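Local coordinates for protein zebrafish RNase5 (Danio rerio, PDB 3LJE) that probably cleaves RNA as a member of the pancreatic ribonuclease superfamily, in the branch that includes the angiogenins, at residues C45-T50 / C85-G90; F80-C85 / R105-G110. One frame throughout, in Å; residues are numbered along the deposited sequence. Where two conformers were deposited one is given.

Contact 1 of 2, residues C45-T50 / C85-G90; sequences CKEVNT and CKLKSG. With SO4 (sulfate ion), chain C.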
ATOM      1  N   CYS A  45      15.739   4.398  -1.915  1.00 32.09           N
ATOM      2  CA  CYS A  45      14.481   5.116  -1.771  1.00 29.24           C
ATOM      3  C   CYS A  45      13.531   4.436  -2.711  1.00 27.99           C
ATOM      4  O   CYS A  45      13.842   4.227  -3.883  1.00 26.49           O
ATOM      5  CB  CYS A  45      14.625   6.552  -2.236  1.00 29.47           C
ATOM      6  SG  CYS A  45      15.764   7.566  -1.211  1.00 30.26           S
ATOM      7  N   LYS A  46      12.385   4.033  -2.178  1.00 25.46           N
ATOM      8  CA  LYS A  46      11.374   3.412  -3.012  1.00 23.47           C
ATOM      9  C   LYS A  46      10.772   4.558  -3.889  1.00 23.41           C
ATOM     10  O   LYS A  46      10.483   5.704  -3.456  1.00 19.43           O
ATOM     11  CB  LYS A  46      10.356   2.748  -2.067  1.00 22.09           C
ATOM     12  CG  LYS A  46       9.313   2.019  -2.854  1.00 21.52           C
ATOM     13  CD  LYS A  46       8.412   1.143  -1.952  1.00 19.27           C
ATOM     14  CE  LYS A  46       7.252   0.513  -2.765  1.00 20.02           C
ATOM     15  NZ  LYS A  46       6.309  -0.252  -1.884  1.00 19.73           N
ATOM     16  N   GLU A  47      10.619   4.261  -5.176  1.00 23.65           N
ATOM     17  CA  GLU A  47      10.110   5.249  -6.121  1.00 22.56           C
ATOM     18  C   GLU A  47       8.647   5.687  -5.884  1.00 19.85           C
ATOM     19  O   GLU A  47       8.337   6.865  -5.996  1.00 19.56           O
ATOM     20  CB  GLU A  47      10.205   4.644  -7.564  1.00 24.63           C
ATOM     21  CG  GLU A  47      11.545   4.431  -8.026  1.00 28.86           C
ATOM     22  CD  GLU A  47      12.218   5.733  -8.506  1.00 34.56           C
ATOM     23  OE1 GLU A  47      13.430   5.675  -8.767  1.00 39.10           O
ATOM     24  OE2 GLU A  47      11.566   6.786  -8.650  1.00 35.68           O
ATOM     25  N   VAL A  48       7.762   4.735  -5.615  1.00 18.63           N
ATOM     26  CA  VAL A  48       6.288   5.088  -5.532  1.00 17.69           C
ATOM     27  C   VAL A  48       5.665   4.212  -4.473  1.00 15.62           C
ATOM     28  O   VAL A  48       5.920   2.992  -4.407  1.00 16.80           O
ATOM     29  CB  VAL A  48       5.570   5.095  -6.896  0.50 17.32           C
ATOM     30  CG1 VAL A  48       4.079   5.319  -6.710  0.50 14.24           C
ATOM     31  CG2 VAL A  48       6.154   6.168  -7.817  0.50 17.83           C
ATOM     32  N   ASN A  49       4.825   4.791  -3.577  1.00 15.75           N
ATOM     33  CA  ASN A  49       4.192   3.890  -2.639  1.00 14.62           C
ATOM     34  C   ASN A  49       2.850   4.534  -2.260  1.00 16.52           C
ATOM     35  O   ASN A  49       2.783   5.680  -1.769  1.00 14.59           O
ATOM     36  CB  ASN A  49       5.055   3.755  -1.363  1.00 15.53           C
ATOM     37  CG  ASN A  49       4.473   2.747  -0.388  1.00 16.15           C
ATOM     38  OD1 ASN A  49       4.728   1.545  -0.511  1.00 16.44           O
ATOM     39  ND2 ASN A  49       3.618   3.230   0.565  1.00 16.37           N
ATOM     40  N   THR A  50       1.793   3.766  -2.489  1.00 14.17           N
ATOM     41  CA  THR A  50       0.512   4.281  -2.126  1.00 14.62           C
ATOM     42  C   THR A  50      -0.004   3.777  -0.777  1.00 14.03           C
ATOM     43  O   THR A  50      -0.021   2.571  -0.486  1.00 14.65           O
ATOM     44  CB  THR A  50      -0.512   3.823  -3.276  1.00 16.91           C
ATOM     45  OG1 THR A  50      -0.005   4.374  -4.470  1.00 15.22           O
ATOM     46  CG2 THR A  50      -2.032   4.268  -2.933  1.00 16.25           C
ATOM     47  N   CYS A  85       2.653   8.442  -2.723  1.00 16.31           N
ATOM     48  CA  CYS A  85       3.888   9.197  -2.444  1.00 16.06           C
ATOM     49  C   CYS A  85       4.867   8.876  -3.572  1.00 17.57           C
ATOM     50  O   CYS A  85       5.113   7.725  -3.759  1.00 18.04           O
ATOM     51  CB  CYS A  85       4.519   8.728  -1.091  1.00 14.72           C
ATOM     52  SG  CYS A  85       3.382   9.176   0.269  1.00 16.61           S
ATOM     53  N   LYS A  86       5.356   9.872  -4.320  1.00 20.03           N
ATOM     54  CA  LYS A  86       6.294   9.615  -5.427  1.00 21.62           C
ATOM     55  C   LYS A  86       7.599  10.320  -5.146  1.00 21.83           C
ATOM     56  O   LYS A  86       7.622  11.479  -4.816  1.00 22.42           O
ATOM     57  CB  LYS A  86       5.780  10.147  -6.777  1.00 24.53           C
ATOM     58  CG  LYS A  86       4.400   9.677  -7.055  1.00 32.38           C
ATOM     59  CD  LYS A  86       3.779  10.290  -8.367  1.00 36.59           C
ATOM     60  CE  LYS A  86       2.222  10.417  -8.084  1.00 39.48           C
ATOM     61  NZ  LYS A  86       1.475   9.397  -8.936  1.00 42.64           N
ATOM     62  N   LEU A  87       8.659   9.603  -5.344  1.00 21.14           N
ATOM     63  CA  LEU A  87       9.982  10.079  -5.069  1.00 23.64           C
ATOM     64  C   LEU A  87      10.324  11.220  -6.006  1.00 27.75           C
ATOM     65  O   LEU A  87      10.196  11.069  -7.241  1.00 26.11           O
ATOM     66  CB  LEU A  87      10.911   8.955  -5.277  1.00 23.06           C
ATOM     67  CG  LEU A  87      12.343   9.299  -4.915  1.00 24.22           C
ATOM     68  CD1 LEU A  87      12.460   9.487  -3.365  1.00 23.44           C
ATOM     69  CD2 LEU A  87      13.250   8.093  -5.364  1.00 25.27           C
ATOM     70  N   LYS A  88      10.711  12.351  -5.430  1.00 28.58           N
ATOM     71  CA  LYS A  88      11.034  13.536  -6.211  1.00 33.59           C
ATOM     72  C   LYS A  88      12.547  13.498  -6.261  1.00 34.87           C
ATOM     73  O   LYS A  88      13.069  13.656  -7.300  1.00 36.34           O
ATOM     74  CB  LYS A  88      10.533  14.804  -5.532  1.00 34.19           C
ATOM     75  CG  LYS A  88      10.263  15.996  -6.477  1.00 40.52           C
ATOM     76  CD  LYS A  88       9.196  15.760  -7.691  1.00 43.53           C
ATOM     77  CE  LYS A  88       8.583  17.128  -8.137  1.00 45.12           C
ATOM     78  NZ  LYS A  88       7.326  17.038  -8.939  1.00 47.09           N
ATOM     79  N   SER A  89      13.263  13.265  -5.150  1.00 35.74           N
ATOM     80  CA  SER A  89      14.743  13.176  -5.218  1.00 36.01           C
ATOM     81  C   SER A  89      15.392  12.313  -4.117  1.00 35.30           C
ATOM     82  O   SER A  89      14.727  11.938  -3.157  1.00 32.73           O
ATOM     83  CB  SER A  89      15.355  14.583  -5.208  1.00 37.60           C
ATOM     84  OG  SER A  89      15.057  15.288  -4.026  1.00 40.78           O
ATOM     85  N   GLY A  90      16.688  12.030  -4.256  1.00 34.72           N
ATOM     86  CA  GLY A  90      17.431  11.256  -3.264  1.00 35.50           C
ATOM     87  C   GLY A  90      17.596   9.846  -3.830  1.00 38.07           C
ATOM     88  O   GLY A  90      16.744   9.393  -4.623  1.00 38.32           O
TER
HETATM   89  S   SO4 C1000       3.987  -3.965  -2.961  0.89 44.49           S
HETATM   90  O1  SO4 C1000       3.702  -3.129  -4.290  0.89 40.13           O
HETATM   91  O2  SO4 C1000       2.726  -4.624  -2.323  0.89 31.93           O
HETATM   92  O3  SO4 C1000       5.012  -5.044  -3.280  0.89 41.74           O
HETATM   93  O4  SO4 C1000       4.671  -2.913  -1.995  0.89 35.25           O

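Contact 2 of 2, residues F80-C85 / R105-G110; sequences FPVVTC and RYIVLG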
ATOM      1  N   PHE A  80     -11.450   3.841  -3.843  1.00 16.34           N
ATOM      2  CA  PHE A  80     -11.026   3.970  -2.431  1.00 16.25           C
ATOM      3  C   PHE A  80     -10.242   5.217  -2.425  1.00 14.92           C
ATOM      4  O   PHE A  80      -9.625   5.621  -3.422  1.00 16.36           O
ATOM      5  CB  PHE A  80     -10.041   2.819  -1.945  1.00 15.44           C
ATOM      6  CG  PHE A  80     -10.737   1.668  -1.341  1.00 15.60           C
ATOM      7  CD1 PHE A  80     -11.632   0.827  -2.098  1.00 13.78           C
ATOM      8  CD2 PHE A  80     -10.531   1.339   0.010  1.00 15.33           C
ATOM      9  CE1 PHE A  80     -12.213  -0.250  -1.512  1.00 15.67           C
ATOM     10  CE2 PHE A  80     -11.132   0.260   0.551  1.00 17.20           C
ATOM     11  CZ  PHE A  80     -11.975  -0.565  -0.188  1.00 16.22           C
ATOM     12  N   PRO A  81     -10.223   5.898  -1.253  1.00 14.26           N
ATOM     13  CA  PRO A  81      -9.381   7.070  -1.107  1.00 14.89           C
ATOM     14  C   PRO A  81      -7.942   6.660  -0.935  1.00 13.49           C
ATOM     15  O   PRO A  81      -7.632   5.799  -0.110  1.00 15.65           O
ATOM     16  CB  PRO A  81      -9.895   7.762   0.147  1.00 13.05           C
ATOM     17  CG  PRO A  81     -10.404   6.638   1.003  1.00 13.56           C
ATOM     18  CD  PRO A  81     -10.560   5.438   0.106  1.00 14.76           C
ATOM     19  N   VAL A  82      -7.028   7.273  -1.641  1.00 14.81           N
ATOM     20  CA  VAL A  82      -5.618   6.938  -1.483  1.00 15.56           C
ATOM     21  C   VAL A  82      -4.731   8.157  -1.521  1.00 17.43           C
ATOM     22  O   VAL A  82      -5.081   9.185  -2.092  1.00 19.83           O
ATOM     23  CB  VAL A  82      -5.048   5.964  -2.602  1.00 15.96           C
ATOM     24  CG1 VAL A  82      -5.952   4.606  -2.642  1.00 15.62           C
ATOM     25  CG2 VAL A  82      -4.992   6.705  -4.027  1.00 18.44           C
ATOM     26  N   VAL A  83      -3.547   8.013  -0.907  1.00 16.12           N
ATOM     27  CA  VAL A  83      -2.515   9.036  -1.033  1.00 16.78           C
ATOM     28  C   VAL A  83      -1.316   8.332  -1.626  1.00 16.39           C
ATOM     29  O   VAL A  83      -0.821   7.329  -1.035  1.00 16.84           O
ATOM     30  CB  VAL A  83      -2.101   9.647   0.344  1.00 18.21           C
ATOM     31  CG1 VAL A  83      -0.647  10.349   0.165  1.00 17.53           C
ATOM     32  CG2 VAL A  83      -3.215  10.563   0.817  1.00 18.94           C
ATOM     33  N   THR A  84      -0.878   8.774  -2.799  1.00 16.07           N
ATOM     34  CA  THR A  84       0.313   8.217  -3.439  1.00 15.98           C
ATOM     35  C   THR A  84       1.553   9.068  -3.230  1.00 16.27           C
ATOM     36  O   THR A  84       1.528  10.314  -3.512  1.00 19.14           O
ATOM     37  CB  THR A  84       0.086   8.035  -4.956  1.00 18.50           C
ATOM     38  OG1 THR A  84      -1.010   7.110  -5.116  1.00 20.57           O
ATOM     39  CG2 THR A  84       1.328   7.455  -5.605  1.00 19.43           C
ATOM     40  N   CYS A  85       2.653   8.442  -2.723  1.00 16.31           N
ATOM     41  CA  CYS A  85       3.888   9.197  -2.444  1.00 16.06           C
ATOM     42  C   CYS A  85       4.867   8.876  -3.572  1.00 17.57           C
ATOM     43  O   CYS A  85       5.113   7.725  -3.759  1.00 18.04           O
ATOM     44  CB  CYS A  85       4.519   8.728  -1.091  1.00 14.72           C
ATOM     45  SG  CYS A  85       3.382   9.176   0.269  1.00 16.61           S
ATOM     46  N   ARG A 105      -9.411   5.988  -6.557  1.00 19.53           N
ATOM     47  CA  ARG A 105      -9.292   5.041  -7.600  1.00 22.87           C
ATOM     48  C   ARG A 105      -9.700   3.677  -7.166  1.00 20.83           C
ATOM     49  O   ARG A 105      -9.760   3.349  -5.993  1.00 19.74           O
ATOM     50  CB  ARG A 105      -7.820   5.024  -8.061  1.00 27.14           C
ATOM     51  CG  ARG A 105      -6.833   4.667  -7.011  1.00 30.33           C
ATOM     52  CD  ARG A 105      -5.348   4.710  -7.569  1.00 39.12           C
ATOM     53  NE  ARG A 105      -5.203   3.660  -8.615  1.00 47.68           N
ATOM     54  CZ  ARG A 105      -4.517   2.500  -8.517  1.00 49.98           C
ATOM     55  NH1 ARG A 105      -3.852   2.207  -7.399  1.00 52.10           N
ATOM     56  NH2 ARG A 105      -4.471   1.636  -9.554  1.00 50.94           N
ATOM     57  N   TYR A 106      -9.996   2.826  -8.167  1.00 18.98           N
ATOM     58  CA  TYR A 106     -10.302   1.449  -7.912  1.00 18.14           C
ATOM     59  C   TYR A 106      -8.941   0.795  -7.565  1.00 20.67           C
ATOM     60  O   TYR A 106      -8.025   0.840  -8.407  1.00 26.43           O
ATOM     61  CB  TYR A 106     -10.911   0.781  -9.203  1.00 16.28           C
ATOM     62  CG  TYR A 106     -12.341   1.296  -9.389  1.00 16.31           C
ATOM     63  CD1 TYR A 106     -13.376   0.679  -8.817  1.00 17.21           C
ATOM     64  CD2 TYR A 106     -12.573   2.495 -10.125  1.00 17.81           C
ATOM     65  CE1 TYR A 106     -14.693   1.179  -8.913  1.00 19.29           C
ATOM     66  CE2 TYR A 106     -13.899   3.033 -10.256  1.00 18.81           C
ATOM     67  CZ  TYR A 106     -14.938   2.347  -9.648  1.00 18.83           C
ATOM     68  OH  TYR A 106     -16.232   2.770  -9.840  1.00 21.64           O
ATOM     69  N   ILE A 107      -8.822   0.154  -6.420  1.00 17.48           N
ATOM     70  CA  ILE A 107      -7.565  -0.398  -6.028  1.00 15.63           C
ATOM     71  C   ILE A 107      -7.555  -1.880  -6.450  1.00 15.94           C
ATOM     72  O   ILE A 107      -8.587  -2.548  -6.392  1.00 17.03           O
ATOM     73  CB  ILE A 107      -7.325  -0.252  -4.520  1.00 16.28           C
ATOM     74  CG1 ILE A 107      -8.493  -0.884  -3.689  1.00 15.09           C
ATOM     75  CG2 ILE A 107      -7.152   1.265  -4.190  1.00 14.55           C
ATOM     76  CD1 ILE A 107      -8.237  -0.989  -2.178  1.00 17.70           C
ATOM     77  N   VAL A 108      -6.347  -2.341  -6.782  1.00 14.71           N
ATOM     78  CA  VAL A 108      -6.140  -3.717  -7.238  1.00 13.79           C
ATOM     79  C   VAL A 108      -5.134  -4.345  -6.276  1.00 15.00           C
ATOM     80  O   VAL A 108      -4.031  -3.821  -6.137  1.00 16.79           O
ATOM     81  CB  VAL A 108      -5.570  -3.679  -8.646  1.00 15.32           C
ATOM     82  CG1 VAL A 108      -5.321  -5.177  -9.091  1.00 15.87           C
ATOM     83  CG2 VAL A 108      -6.633  -2.971  -9.591  1.00 17.60           C
ATOM     84  N   LEU A 109      -5.533  -5.458  -5.687  1.00 14.93           N
ATOM     85  CA  LEU A 109      -4.726  -6.163  -4.689  1.00 16.66           C
ATOM     86  C   LEU A 109      -4.405  -7.598  -5.056  1.00 17.43           C
ATOM     87  O   LEU A 109      -5.192  -8.221  -5.785  1.00 18.93           O
ATOM     88  CB  LEU A 109      -5.531  -6.252  -3.410  1.00 15.89           C
ATOM     89  CG  LEU A 109      -6.121  -4.920  -2.824  1.00 15.84           C
ATOM     90  CD1 LEU A 109      -6.873  -5.236  -1.451  1.00 15.67           C
ATOM     91  CD2 LEU A 109      -5.016  -3.845  -2.739  1.00 15.54           C
ATOM     92  N   GLY A 110      -3.267  -8.088  -4.579  1.00 17.46           N
ATOM     93  CA  GLY A 110      -2.963  -9.527  -4.631  1.00 17.16           C
ATOM     94  C   GLY A 110      -3.547  -9.987  -3.320  1.00 19.46           C
ATOM     95  O   GLY A 110      -3.476  -9.266  -2.264  1.00 19.64           O
TER

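Contact 1 of 2, residues C45-T50 / C85-G90
Leu87 reaches from strand 85-89 toward Cys45 and Glu47, its CD2 lying 3.7 Å from Cys45 CB. With CG anti to its own backbone N (chi1 -176°), the isobutyl group is carried over the turn that leads into strand 48-50. Glu47 starts away from the neighbouring strand, but its chain bends back at chi2 and brings OE2 to 3.9 Å from Leu87 CD2, the two side chains crossing at a slant. Val48 and Lys86 form a non-hydrogen-bonded antiparallel pair, their CA atoms 4.5 Å apart; in one of the two conformers of Val48 the side chains run alongside each other. The backbones are joined by Leu87 N to Glu47 O, 2.8 Å, and by the two bonds of the Asn49-Cys85 pair; beyond it Asn49 ND2 binds Gln17 O. The disulfides Cys45-Cys96 and Cys85-Cys28 fasten both segments to other parts of the ribonuclease fold.

Lys46 turns away from strand 85-89, and its chain, extended from chi1 (-177°) to chi4, carries NZ to 2.8 Å from Asn49 OD1, on a lone pair in the carbonyl plane. The same ammonium donates to sulfate O4 at 3.1 Å. A leucine in its place would probably leave Asn49 OD1 without this donor and the sulfate without one of its donors. The sulfate, probably from the crystallisation liquor, also bonds to His18 NE2 and Tyr119 N, consistent with a site for an RNA phosphate.

Contact 2 of 2, residues F80-C85 / R105-G110
Ile107 CD1 sits almost over the centre of the Phe80 ring, 3.8 Å from its centroid and 12° off the ring normal, a CH-pi contact made by a methyl pressed on one face. The ring carbon nearest to it is Phe80 CG, at 3.7 Å from Ile107 CD1. The other branch of the isoleucine is used as well: Ile107 CG2 passes Val82 CG1 at 3.9 Å, the two side chains sliding by each other in opposite directions. With its CG1 held between backbone N and carbonyl carbon (chi1 55°), Ile107 can give its long arm to the ring and its short one to the valine. Val82 CG2 meets the aliphatic part of Arg105, 4.1 Å from Arg105 CG.

These contacts lie at the open end of the long antiparallel hairpin of strands 80-89 and 97-112, part of the curved sheet of the pancreatic ribonuclease fold. Here Phe80 and Arg105 form a hydrogen-bonded pair, with Phe80 N to Arg105 O at 2.8 Å and Arg105 N to Phe80 O at 3.2 Å. From this pair the two segments run off their separate ways, and the Ile107 side chain turns back toward Phe80 and Val82.

Further out, Ser76 OG is hydrogen-bonded to Ile107 N and so ties the residue to strand 73-76. The Phe80 ring also has Arg58 as a cation-pi partner, and the Phe80 side chain packs on Ile52 of strand 48-52.

Strand 80-89 serves both contacts: 85-90 pairs with the start of strand 48-52 and meets the loop before it, while 80-85 faces strand 97-112 on its other flank, and Cys85 belongs to both. Contact 2 is buried and nearer the centre of the chain, and its side chains meet chiefly through hydrocarbon and aromatic surface. Contact 1 lies farther out and is partly buried; there backbone pairing is joined by charged side chains, disulfide cysteines and a bound anion. Their centres are about 16 Å apart, yet they touch, with Thr50 OG1 and Thr84 OG1 3.0 Å apart in a probable hydrogen bond and Thr50 CG2 packing on Val82 CB.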